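PDB 3LJS: fructokinase from Xylella fastidiosa Temecula1, which probably transfers the gamma-phosphate of ATP to fructose, as a sugar kinase of the PfkB family with the ribokinase fold. Local coordinates for residues L269-Q274 / L296-A301; A300-L305 / A315-S320. All blocks are in the same frame, centred on the assembly; numbering follows the deposited sequence.

In the fold
Both contacts use helix 289-305, and they follow one another along it: the helix passes from interaction 1 to interaction 2 through Ala-300 and Ala-301. Interaction 1 lies between two helices, with three buried residues and two aromatic rings. Interaction 2 comes where that helix ends and the chain returns from a two-stranded hairpin; it is aliphatic, a proline against valine and leucine, with Leu-305 partly exposed. Their centres are about 10 Å apart, and Leu-319 bridges them by packing on both Tyr-270 and Phe-298. Interaction 1 is away from the residues that bind ATP, whereas the side chain of Val-302 in interaction 2 lies about 9 Å from the ATP-binding residue Gly-261; no nucleotide is bound in this chain.

Interaction 1 (L269-Q274 / L296-A301); sequences LYTFAQ and LRFAAA
Phe-298 reaches across from helix 289-305 and meets two consecutive residues of helix 262-275, Tyr-270 and Thr-271. The closest approach is polar against aromatic: Thr-271 OG1 sits 3.1 Å from Phe-298 CD2 and 3.5 Å from Phe-298 CE2, so the hydroxyl oxygen approaches the CD2-CE2 bond obliquely. Next to it, Tyr-270 CD2 is 3.8 Å from Phe-298 CE2, and Tyr-270 CE2 lies 3.9 Å from Phe-298 CZ. The two ring planes are nearly parallel, at 22°, but they are slid so far apart, with centroids separated by 5.8 Å, that there is hardly any overlap; the CD2-CE2 side of the tyrosine meets the CE2-CZ side of the phenylalanine, and the pair is no full stack.

Phe-298 spans the gap because its CG is trans to the backbone N (chi1 -179°), which carries the ring out from its own helix. The closest CA atoms, those of Thr-271 and Phe-298, are 7.9 Å from each other. Thr-271 OG1 is hydrogen-bonded to the carbonyl O of Gly-267, one turn back; this bond uses the proton of the buried hydroxyl and fixes its oxygen beside the phenyl ring. Gln-274 CG lies over one face of the Tyr-270 ring, 3.5 Å above its plane, offset toward the rim.

Further out, Leu-319 of helix 319-328 packs on both aromatic rings. Leu-269 and Phe-272 lie on Ile-132 of strand 130-136, which places helix 262-275 between helix 289-305 and the large, mostly parallel sheet of the ribokinase-like alpha/beta fold.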
loop_
_atom_site.group_PDB
_atom_site.type_symbol
_atom_site.label_atom_id
_atom_site.label_comp_id
_atom_site.label_asym_id
_atom_site.label_seq_id
_atom_site.Cartn_x
_atom_site.Cartn_y
_atom_site.Cartn_z
ATOM N N LEU B 269 21.705 15.033 18.058
ATOM C CA LEU B 269 21.615 16.269 17.288
ATOM C C LEU B 269 21.001 17.391 18.125
ATOM O O LEU B 269 21.414 18.545 18.024
ATOM C CB LEU B 269 20.810 16.041 16.006
ATOM C CG LEU B 269 21.378 14.953 15.073
ATOM C CD1 LEU B 269 20.550 14.891 13.787
ATOM C CD2 LEU B 269 22.836 15.262 14.738
ATOM N N TYR B 270 20.020 17.047 18.957
ATOM C CA TYR B 270 19.391 18.036 19.826
ATOM C C TYR B 270 20.462 18.701 20.697
ATOM O O TYR B 270 20.499 19.926 20.823
ATOM C CB TYR B 270 18.350 17.381 20.742
ATOM C CG TYR B 270 17.962 18.255 21.922
ATOM C CD1 TYR B 270 17.040 19.298 21.781
ATOM C CD2 TYR B 270 18.571 18.082 23.163
ATOM C CE1 TYR B 270 16.743 20.151 22.856
ATOM C CE2 TYR B 270 18.286 18.924 24.236
ATOM C CZ TYR B 270 17.377 19.956 24.079
ATOM O OH TYR B 270 17.130 20.795 25.147
ATOM N N THR B 271 21.324 17.884 21.298
ATOM C CA THR B 271 22.373 18.409 22.166
ATOM C C THR B 271 23.377 19.255 21.398
ATOM O O THR B 271 23.810 20.302 21.889
ATOM C CB THR B 271 23.109 17.275 22.910
ATOM O OG1 THR B 271 22.155 16.479 23.627
ATOM C CG2 THR B 271 24.085 17.856 23.914
ATOM N N PHE B 272 23.742 18.810 20.193
ATOM C CA PHE B 272 24.678 19.550 19.348
ATOM C C PHE B 272 24.150 20.967 19.117
ATOM O O PHE B 272 24.875 21.950 19.278
ATOM C CB PHE B 272 24.828 18.895 17.965
ATOM C CG PHE B 272 25.667 17.644 17.940
ATOM C CD1 PHE B 272 26.367 17.213 19.061
ATOM C CD2 PHE B 272 25.761 16.898 16.769
ATOM C CE1 PHE B 272 27.150 16.053 19.011
ATOM C CE2 PHE B 272 26.538 15.743 16.710
ATOM C CZ PHE B 272 27.233 15.319 17.831
ATOM N N ALA B 273 22.885 21.056 18.723
ATOM C CA ALA B 273 22.258 22.338 18.433
ATOM C C ALA B 273 22.180 23.239 19.657
ATOM O O ALA B 273 22.262 24.460 19.534
ATOM C CB ALA B 273 20.867 22.117 17.848
ATOM N N GLN B 274 22.014 22.645 20.836
ATOM C CA GLN B 274 21.946 23.422 22.071
ATOM C C GLN B 274 23.322 23.957 22.480
ATOM O O GLN B 274 23.456 25.107 22.894
ATOM C CB GLN B 274 21.398 22.563 23.221
ATOM C CG GLN B 274 19.924 22.171 23.118
ATOM C CD GLN B 274 18.978 23.364 23.220
ATOM O OE1 GLN B 274 19.111 24.204 24.111
ATOM N NE2 GLN B 274 18.010 23.434 22.312
ATOM N N LEU B 296 27.072 11.980 24.316
ATOM C CA LEU B 296 26.545 10.701 23.875
ATOM C C LEU B 296 25.801 9.988 25.003
ATOM O O LEU B 296 24.938 9.151 24.742
ATOM C CB LEU B 296 27.665 9.833 23.295
ATOM C CG LEU B 296 28.316 10.506 22.076
ATOM C CD1 LEU B 296 29.413 9.613 21.518
ATOM C CD2 LEU B 296 27.254 10.793 21.002
ATOM N N ARG B 297 26.127 10.307 26.255
ATOM C CA ARG B 297 25.406 9.693 27.370
ATOM C C ARG B 297 23.955 10.177 27.298
ATOM O O ARG B 297 23.016 9.415 27.539
ATOM C CB ARG B 297 25.999 10.100 28.722
ATOM C CG ARG B 297 25.094 9.714 29.898
ATOM C CD ARG B 297 25.633 10.181 31.249
ATOM N NE ARG B 297 26.877 9.501 31.600
ATOM C CZ ARG B 297 28.076 10.073 31.588
ATOM N NH1 ARG B 297 28.210 11.351 31.248
ATOM N NH2 ARG B 297 29.148 9.361 31.908
ATOM N N PHE B 298 23.785 11.458 26.980
ATOM C CA PHE B 298 22.453 12.047 26.852
ATOM C C PHE B 298 21.701 11.326 25.733
ATOM O O PHE B 298 20.548 10.922 25.898
ATOM C CB PHE B 298 22.568 13.535 26.499
ATOM C CG PHE B 298 21.246 14.230 26.359
ATOM C CD1 PHE B 298 20.653 14.852 27.455
ATOM C CD2 PHE B 298 20.579 14.250 25.132
ATOM C CE1 PHE B 298 19.413 15.486 27.335
ATOM C CE2 PHE B 298 19.338 14.880 24.998
ATOM C CZ PHE B 298 18.750 15.499 26.099
ATOM N N ALA B 299 22.358 11.187 24.586
ATOM C CA ALA B 299 21.751 10.520 23.433
ATOM C C ALA B 299 21.303 9.101 23.790
ATOM O O ALA B 299 20.215 8.662 23.396
ATOM C CB ALA B 299 22.744 10.485 22.275
ATOM N N ALA B 300 22.139 8.386 24.540
ATOM C CA ALA B 300 21.814 7.020 24.947
ATOM C C ALA B 300 20.589 7.021 25.860
ATOM O O ALA B 300 19.747 6.121 25.789
ATOM C CB ALA B 300 23.002 6.390 25.663
ATOM N N ALA B 301 20.488 8.035 26.717
ATOM C CA ALA B 301 19.352 8.131 27.631
ATOM C C ALA B 301 18.058 8.325 26.851
ATOM O O ALA B 301 17.032 7.746 27.194
ATOM C CB ALA B 301 19.558 9.283 28.611
#

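Interaction 2 (A300-L305 / A315-S320)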
loop_
_atom_site.group_PDB
_atom_site.type_symbol
_atom_site.label_atom_id
_atom_site.label_comp_id
_atom_site.label_asym_id
_atom_site.label_seq_id
_atom_site.Cartn_x
_atom_site.Cartn_y
_atom_site.Cartn_z
ATOM N N ALA B 300 22.139 8.386 24.540
ATOM C CA ALA B 300 21.814 7.020 24.947
ATOM C C ALA B 300 20.589 7.021 25.860
ATOM O O ALA B 300 19.747 6.121 25.789
ATOM C CB ALA B 300 23.002 6.390 25.663
ATOM N N ALA B 301 20.488 8.035 26.717
ATOM C CA ALA B 301 19.352 8.131 27.631
ATOM C C ALA B 301 18.058 8.325 26.851
ATOM O O ALA B 301 17.032 7.746 27.194
ATOM C CB ALA B 301 19.558 9.283 28.611
ATOM N N VAL B 302 18.105 9.145 25.803
ATOM C CA VAL B 302 16.929 9.381 24.969
ATOM C C VAL B 302 16.513 8.059 24.302
ATOM O O VAL B 302 15.334 7.687 24.295
ATOM C CB VAL B 302 17.228 10.432 23.859
ATOM C CG1 VAL B 302 16.010 10.588 22.940
ATOM C CG2 VAL B 302 17.581 11.781 24.493
ATOM N N GLY B 303 17.493 7.352 23.746
ATOM C CA GLY B 303 17.214 6.088 23.089
ATOM C C GLY B 303 16.638 5.059 24.040
ATOM O O GLY B 303 15.771 4.272 23.666
ATOM N N ALA B 304 17.113 5.067 25.281
ATOM C CA ALA B 304 16.642 4.118 26.280
ATOM C C ALA B 304 15.206 4.389 26.727
ATOM O O ALA B 304 14.476 3.460 27.080
ATOM C CB ALA B 304 17.582 4.131 27.491
ATOM N N LEU B 305 14.800 5.656 26.706
ATOM C CA LEU B 305 13.453 6.033 27.134
ATOM C C LEU B 305 12.401 5.961 26.036
ATOM O O LEU B 305 11.206 5.854 26.327
ATOM C CB LEU B 305 13.468 7.444 27.723
ATOM C CG LEU B 305 14.132 7.617 29.094
ATOM C CD1 LEU B 305 14.335 9.098 29.388
ATOM C CD2 LEU B 305 13.261 6.965 30.162
ATOM N N ALA B 315 6.301 6.671 21.434
ATOM C CA ALA B 315 6.510 7.737 22.410
ATOM C C ALA B 315 7.970 8.181 22.515
ATOM O O ALA B 315 8.878 7.354 22.609
ATOM C CB ALA B 315 6.010 7.292 23.786
HETATM N N MSE B 316 8.179 9.494 22.492
HETATM C CA MSE B 316 9.514 10.074 22.614
HETATM C C MSE B 316 9.554 10.765 23.975
HETATM O O MSE B 316 8.545 11.300 24.436
HETATM C CB MSE B 316 9.765 11.087 21.493
HETATM C CG MSE B 316 9.702 10.479 20.098
HETATM SE SE MSE B 316 11.046 9.107 19.846
HETATM C CE MSE B 316 11.139 9.141 17.900
ATOM N N PRO B 317 10.718 10.765 24.637
ATOM C CA PRO B 317 10.817 11.404 25.951
ATOM C C PRO B 317 11.052 12.915 25.916
ATOM O O PRO B 317 11.634 13.445 24.968
ATOM C CB PRO B 317 11.984 10.666 26.586
ATOM C CG PRO B 317 12.920 10.513 25.407
ATOM C CD PRO B 317 11.972 10.069 24.291
HETATM N N MSE B 318 10.587 13.599 26.957
HETATM C CA MSE B 318 10.779 15.034 27.078
HETATM C C MSE B 318 12.129 15.255 27.761
HETATM O O MSE B 318 12.692 14.331 28.353
HETATM C CB MSE B 318 9.667 15.662 27.920
HETATM C CG MSE B 318 8.277 15.519 27.325
HETATM SE SE MSE B 318 6.944 16.393 28.441
HETATM C CE MSE B 318 6.929 15.126 29.904
ATOM N N LEU B 319 12.644 16.476 27.678
ATOM C CA LEU B 319 13.937 16.789 28.277
ATOM C C LEU B 319 13.997 16.418 29.761
ATOM O O LEU B 319 14.945 15.775 30.211
ATOM C CB LEU B 319 14.259 18.274 28.093
ATOM C CG LEU B 319 15.584 18.749 28.697
ATOM C CD1 LEU B 319 16.738 17.945 28.108
ATOM C CD2 LEU B 319 15.768 20.234 28.419
ATOM N N SER B 320 12.971 16.805 30.513
ATOM C CA SER B 320 12.928 16.517 31.945
ATOM C C SER B 320 13.082 15.025 32.250
ATOM O O SER B 320 13.785 14.649 33.189
ATOM C CB SER B 320 11.615 17.030 32.542
ATOM O OG SER B 320 10.502 16.461 31.868
#
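The last turns of helix 289-305 run past an extended piece of chain, and the two backbones come closest at Leu-305 and Pro-317, whose CA atoms are 6.1 Å apart. The CB of Pro-317 points toward the helix, and CB and CG do most of the touching. Pro-317 CB lies 3.7 Å from Leu-305 CB and 4.0 Å from Leu-305 CD1, so the leucine presents both the root and one branch of its side chain. Farther round the ring, Pro-317 CG meets Val-302 CG1 at 4.0 Å and lies 3.9 Å from the carbonyl Val-302 O. The valine comes at roughly a right angle to the proline, with CG1 trans to its backbone N (chi1 176°), which brings CG1, rather than CG2, to the proline.

The topology is a helix followed by a beta hairpin, strands 307-308 and 313-315, that turns the chain back to where Met-318 stands at the N-cap of helix 319-328. Pro-317 thus rests on the end of one helix just ahead of the start of the next. Val-322 of that second helix touches Pro-317, and Leu-325 touches Leu-305. Next along the chain, Met-316 (selenomethionine) has its CB turned away from helix 289-305 and packs on Val-44 and Ala-45 of helix 38-49, while its carbonyl O accepts a hydrogen bond from Arg-48 NE.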